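Local coordinates for protein cyclase (PDB 3TFZ) that probably folds and aromatises the first ring of a nascent polyketide chain in the R1128 biosynthetic pathway of Streptomyces, at residues D32-P36 / D149-V153; P36-E41 / V52-D57. All coordinates share one frame; numbering follows the deposited sequence.

Contact 1: D32-P36 / D149-V153; sequences DIFPP and DLNAV. With K (potassium ion), chain G.
Phe34 reaches across to the helix segment 149-153 and brings its ring up to three residues there, Asp149, Ala152 and Val153. The ring and the Asp149 side chain cross at about a right angle, with the carboxylate plane turned 80° from that of the ring. OD1 of Asp149 comes obliquely to the ring, 3.2 Å from the C-H carbon CD2 of Phe34, and no hydrogen bond links the two segments directly. CE2 of Phe34 comes within 3.6 Å of CA of Asp149, which sits in the ring plane at its edge. Phe34 CG stands beside the backbone N and anti to the carbonyl carbon (chi1 -69°), a setting that carries the ring over to the helix although its CB does not point there. Farther along, Val153 runs side by side with Phe34, both pointing the same way, and its CG2 packs on CZ at 3.6 Å. The Ala152 methyl points toward the other segment: CB is 3.6 Å from Phe34 CD2 and 3.3 Å from the carbonyl O of Ile33.

In this Bet v 1-like helix-grip fold the long helix 131-164 lies against the antiparallel sheet, and here it also meets the end of the short helix 30-33, where Phe34 leaves helical geometry. Asp149 and Val153 also touch Trp96 of strand 89-100. One water donates to both Ile33 O and Ala152 O, its bond to Ala152 O measuring 2.6 Å. On the backbone of the same turn, potassium is bound by Phe34 O at 2.7 Å and more loosely by Pro35 O at 3.2 Å; Ala31, Thr37 and a water complete its ligands.

Contact 2: P36-E41 / V52-D57; sequences PTEKVE and VRLHVD. With K (potassium ion), chain G.
A chi1 of -57° swings the His55 ring to the backbone-N side, alongside Lys39, whose CG is anti to the backbone N (chi1 -164°) and whose chain runs on extended. The two side chains point the same way, and ND1 of His55 rests 3.8 Å from CB of Lys39. That ND1 is buried with no polar partner in the model. Glu41 and Arg53 also run side by side, their carboxylate and guanidinium planes almost parallel; Glu41 OE2 meets the aliphatic CG of Arg53, at 3.7 Å, and the charged ends do not touch; the NE of Arg53 bonds to Thr64.

Val40 turns to the other face, where its CG1 packs on Val52 CG2 at 3.7 Å and its CG2 lies near Leu54 CD2. At the far end, Asp57 N donates to Pro36 O (2.9 Å), Asp57 OD1 lies 3.5 Å from Pro36 CB, and OD2 of Asp57 sits 3.4 Å from OE2 of Glu38, a like-charged pair. With an alanine at Asp57 the carboxylate is gone, and the side of the Pro36 ring it packs on is likely to be left with a gap.

His55 O accepts a bond from Glu38 N at 2.7 Å and a weak one from Lys39 N. Two residues, Glu38 and Lys39, sit opposite the single His55, which makes a classic beta bulge in the antiparallel hairpin 37-46/49-58, just past Thr37, whose carbonyl O binds potassium at 2.6 Å.

Contact 1 and contact 2 have centres about 11 Å apart and share Pro36, where the turn after helix 30-33 runs into strand 37-46. Along the chain come segment 32-36, then 36-41, then 52-57 across the hairpin, and only much later 149-153 on helix 131-164. Contact 1 therefore joins distant parts of the sequence, whereas contact 2 pairs strand 37-46, at one edge of the sheet within this chain, with its neighbour in the seven-stranded sheet. The potassium ion and its water ligand belong to both: carbonyls on either side of Pro36 hold the metal, so it probably helps hold the turn between helix 30-33 and strand 37-46 in shape.

Contact 1: D32-P36 / D149-V153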
# COMPACT_ATOMS: atom_id res chain seq x y z
N ASP A 32 -8.23 -10.33 20.17
CA ASP A 32 -9.60 -10.31 19.58
C ASP A 32 -9.71 -9.89 18.12
O ASP A 32 -10.42 -10.53 17.38
CB ASP A 32 -10.53 -9.45 20.43
CG ASP A 32 -10.65 -9.98 21.82
OD1 ASP A 32 -10.70 -9.13 22.76
OD2 ASP A 32 -10.65 -11.24 21.96
N ILE A 33 -8.96 -8.86 17.72
CA ILE A 33 -9.08 -8.13 16.44
C ILE A 33 -8.15 -8.74 15.34
O ILE A 33 -8.45 -8.65 14.12
CB ILE A 33 -8.83 -6.59 16.86
CG1 ILE A 33 -10.08 -6.04 17.54
CG2 ILE A 33 -7.98 -5.59 15.89
CD1 ILE A 33 -9.73 -4.92 18.49
N PHE A 34 -7.06 -9.41 15.75
CA PHE A 34 -6.09 -10.00 14.77
C PHE A 34 -6.23 -11.44 14.82
O PHE A 34 -5.96 -12.00 15.86
CB PHE A 34 -4.64 -9.63 15.03
CG PHE A 34 -4.31 -8.13 14.77
CD1 PHE A 34 -4.41 -7.22 15.74
CD2 PHE A 34 -3.93 -7.70 13.56
CE1 PHE A 34 -4.17 -5.89 15.51
CE2 PHE A 34 -3.68 -6.33 13.34
CZ PHE A 34 -3.78 -5.44 14.31
N PRO A 35 -6.83 -12.06 13.78
CA PRO A 35 -7.04 -13.52 13.84
C PRO A 35 -5.77 -14.36 14.13
O PRO A 35 -5.82 -15.29 14.91
CB PRO A 35 -7.77 -13.85 12.49
CG PRO A 35 -8.57 -12.41 12.20
CD PRO A 35 -7.44 -11.44 12.56
N PRO A 36 -4.63 -14.02 13.52
CA PRO A 36 -3.49 -14.95 13.83
C PRO A 36 -2.87 -14.65 15.21
O PRO A 36 -2.19 -15.52 15.76
CB PRO A 36 -2.46 -14.63 12.70
CG PRO A 36 -3.22 -13.66 11.70
CD PRO A 36 -4.24 -12.94 12.60
N ASP A 149 -3.02 -8.00 8.80
CA ASP A 149 -3.04 -7.00 9.86
C ASP A 149 -3.78 -5.73 9.45
O ASP A 149 -4.59 -5.17 10.20
CB ASP A 149 -1.55 -6.65 10.28
CG ASP A 149 -0.89 -7.71 11.24
OD1 ASP A 149 -1.55 -8.72 11.66
OD2 ASP A 149 0.33 -7.51 11.57
N LEU A 150 -3.38 -5.18 8.31
CA LEU A 150 -4.09 -4.05 7.67
C LEU A 150 -5.58 -4.29 7.59
O LEU A 150 -6.30 -3.41 7.95
CB LEU A 150 -3.50 -3.76 6.27
CG LEU A 150 -2.19 -2.94 6.20
CD1 LEU A 150 -1.57 -2.93 4.79
CD2 LEU A 150 -2.34 -1.44 6.68
N ASN A 151 -6.04 -5.42 7.01
CA ASN A 151 -7.46 -5.83 6.91
C ASN A 151 -8.18 -6.05 8.31
O ASN A 151 -9.36 -5.73 8.48
CB ASN A 151 -7.62 -7.08 6.01
CG ASN A 151 -7.31 -6.77 4.50
OD1 ASN A 151 -7.54 -5.66 3.95
ND2 ASN A 151 -6.85 -7.82 3.82
N ALA A 152 -7.47 -6.57 9.29
CA ALA A 152 -7.95 -6.73 10.69
C ALA A 152 -8.32 -5.34 11.19
O ALA A 152 -9.43 -5.14 11.71
CB ALA A 152 -6.87 -7.30 11.54
N VAL A 153 -7.42 -4.36 10.99
CA VAL A 153 -7.60 -3.04 11.56
C VAL A 153 -8.79 -2.32 10.88
O VAL A 153 -9.59 -1.68 11.54
CB VAL A 153 -6.31 -2.18 11.54
CG1 VAL A 153 -6.63 -0.74 12.07
CG2 VAL A 153 -5.25 -2.77 12.39
K K G . -7.15 -13.87 17.40
O HOH W 1 -9.52 -12.70 16.20
O HOH W 2 -10.88 -7.11 12.66

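Contact 2: P36-E41 / V52-D57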
# COMPACT_ATOMS: atom_id res chain seq x y z
N PRO A 36 -4.63 -14.02 13.52
CA PRO A 36 -3.49 -14.95 13.83
C PRO A 36 -2.87 -14.65 15.21
O PRO A 36 -2.19 -15.52 15.76
CB PRO A 36 -2.46 -14.63 12.70
CG PRO A 36 -3.22 -13.66 11.70
CD PRO A 36 -4.24 -12.94 12.60
N THR A 37 -3.15 -13.45 15.78
CA THR A 37 -2.79 -13.15 17.19
C THR A 37 -3.54 -13.91 18.29
O THR A 37 -4.76 -13.64 18.48
CB THR A 37 -2.83 -11.68 17.44
OG1 THR A 37 -2.06 -11.16 16.41
CG2 THR A 37 -2.20 -11.28 18.86
N GLU A 38 -2.86 -14.83 18.97
CA GLU A 38 -3.51 -15.67 20.00
C GLU A 38 -3.50 -15.05 21.42
O GLU A 38 -4.31 -15.38 22.28
CB GLU A 38 -2.83 -17.05 20.08
CG GLU A 38 -2.89 -17.87 18.77
CD GLU A 38 -4.32 -18.10 18.24
OE1 GLU A 38 -5.04 -18.97 18.82
OE2 GLU A 38 -4.74 -17.40 17.26
N LYS A 39 -2.56 -14.17 21.69
CA LYS A 39 -2.30 -13.74 23.05
C LYS A 39 -1.43 -12.51 22.98
O LYS A 39 -0.50 -12.43 22.18
CB LYS A 39 -1.62 -14.84 23.89
CG LYS A 39 -1.66 -14.62 25.39
CD LYS A 39 -0.79 -15.62 26.19
CE LYS A 39 -1.10 -15.46 27.72
NZ LYS A 39 -0.26 -16.32 28.72
N VAL A 40 -1.78 -11.55 23.79
CA VAL A 40 -1.03 -10.34 23.96
C VAL A 40 -0.75 -10.20 25.46
O VAL A 40 -1.64 -10.47 26.30
CB VAL A 40 -1.87 -9.08 23.60
CG1 VAL A 40 -1.06 -7.81 23.81
CG2 VAL A 40 -2.36 -9.12 22.20
N GLU A 41 0.42 -9.65 25.79
CA GLU A 41 0.72 -9.38 27.14
C GLU A 41 1.57 -8.13 27.32
O GLU A 41 2.58 -8.02 26.67
CB GLU A 41 1.50 -10.58 27.58
CG GLU A 41 1.85 -10.67 28.99
CD GLU A 41 2.71 -11.91 29.14
OE1 GLU A 41 3.41 -11.98 30.24
OE2 GLU A 41 2.67 -12.74 28.10
N VAL A 52 5.49 -5.12 24.71
CA VAL A 52 4.38 -6.05 24.57
C VAL A 52 4.88 -7.39 24.08
O VAL A 52 5.59 -7.50 23.09
CB VAL A 52 3.16 -5.38 23.70
CG1 VAL A 52 3.12 -5.92 22.36
CG2 VAL A 52 1.87 -5.65 24.26
N ARG A 53 4.49 -8.42 24.80
CA ARG A 53 4.72 -9.79 24.39
C ARG A 53 3.55 -10.40 23.56
O ARG A 53 2.43 -10.28 23.94
CB ARG A 53 5.02 -10.60 25.63
CG ARG A 53 5.05 -12.04 25.41
CD ARG A 53 5.84 -12.27 24.23
NE ARG A 53 6.60 -13.52 24.31
CZ ARG A 53 7.43 -13.84 25.29
NH1 ARG A 53 7.45 -13.02 26.34
NH2 ARG A 53 8.14 -14.98 25.24
N LEU A 54 3.84 -10.99 22.39
CA LEU A 54 2.80 -11.42 21.43
C LEU A 54 2.99 -12.87 21.04
O LEU A 54 4.05 -13.28 20.69
CB LEU A 54 2.83 -10.53 20.17
CG LEU A 54 2.38 -9.05 20.35
CD1 LEU A 54 3.11 -8.04 19.50
CD2 LEU A 54 0.89 -8.94 20.11
N HIS A 55 1.92 -13.64 21.07
CA HIS A 55 1.84 -15.03 20.49
C HIS A 55 0.98 -14.94 19.23
O HIS A 55 -0.17 -14.55 19.30
CB HIS A 55 1.27 -16.11 21.52
CG HIS A 55 2.07 -16.19 22.78
ND1 HIS A 55 2.18 -15.13 23.67
CD2 HIS A 55 2.92 -17.15 23.23
CE1 HIS A 55 3.03 -15.46 24.63
NE2 HIS A 55 3.48 -16.69 24.40
N VAL A 56 1.58 -15.33 18.10
CA VAL A 56 1.04 -15.13 16.74
C VAL A 56 1.32 -16.40 15.92
O VAL A 56 2.48 -16.76 15.75
CB VAL A 56 1.64 -13.91 16.02
CG1 VAL A 56 1.00 -13.69 14.62
CG2 VAL A 56 1.55 -12.59 16.93
N ASP A 57 0.27 -17.08 15.40
CA ASP A 57 0.61 -18.10 14.40
C ASP A 57 1.09 -17.58 13.04
O ASP A 57 0.42 -16.80 12.38
CB ASP A 57 -0.42 -19.25 14.30
CG ASP A 57 -1.78 -18.78 14.51
OD1 ASP A 57 -2.19 -17.95 13.67
OD2 ASP A 57 -2.41 -19.21 15.51
K K G . -7.15 -13.87 17.40
O HOH W 1 -9.52 -12.70 16.20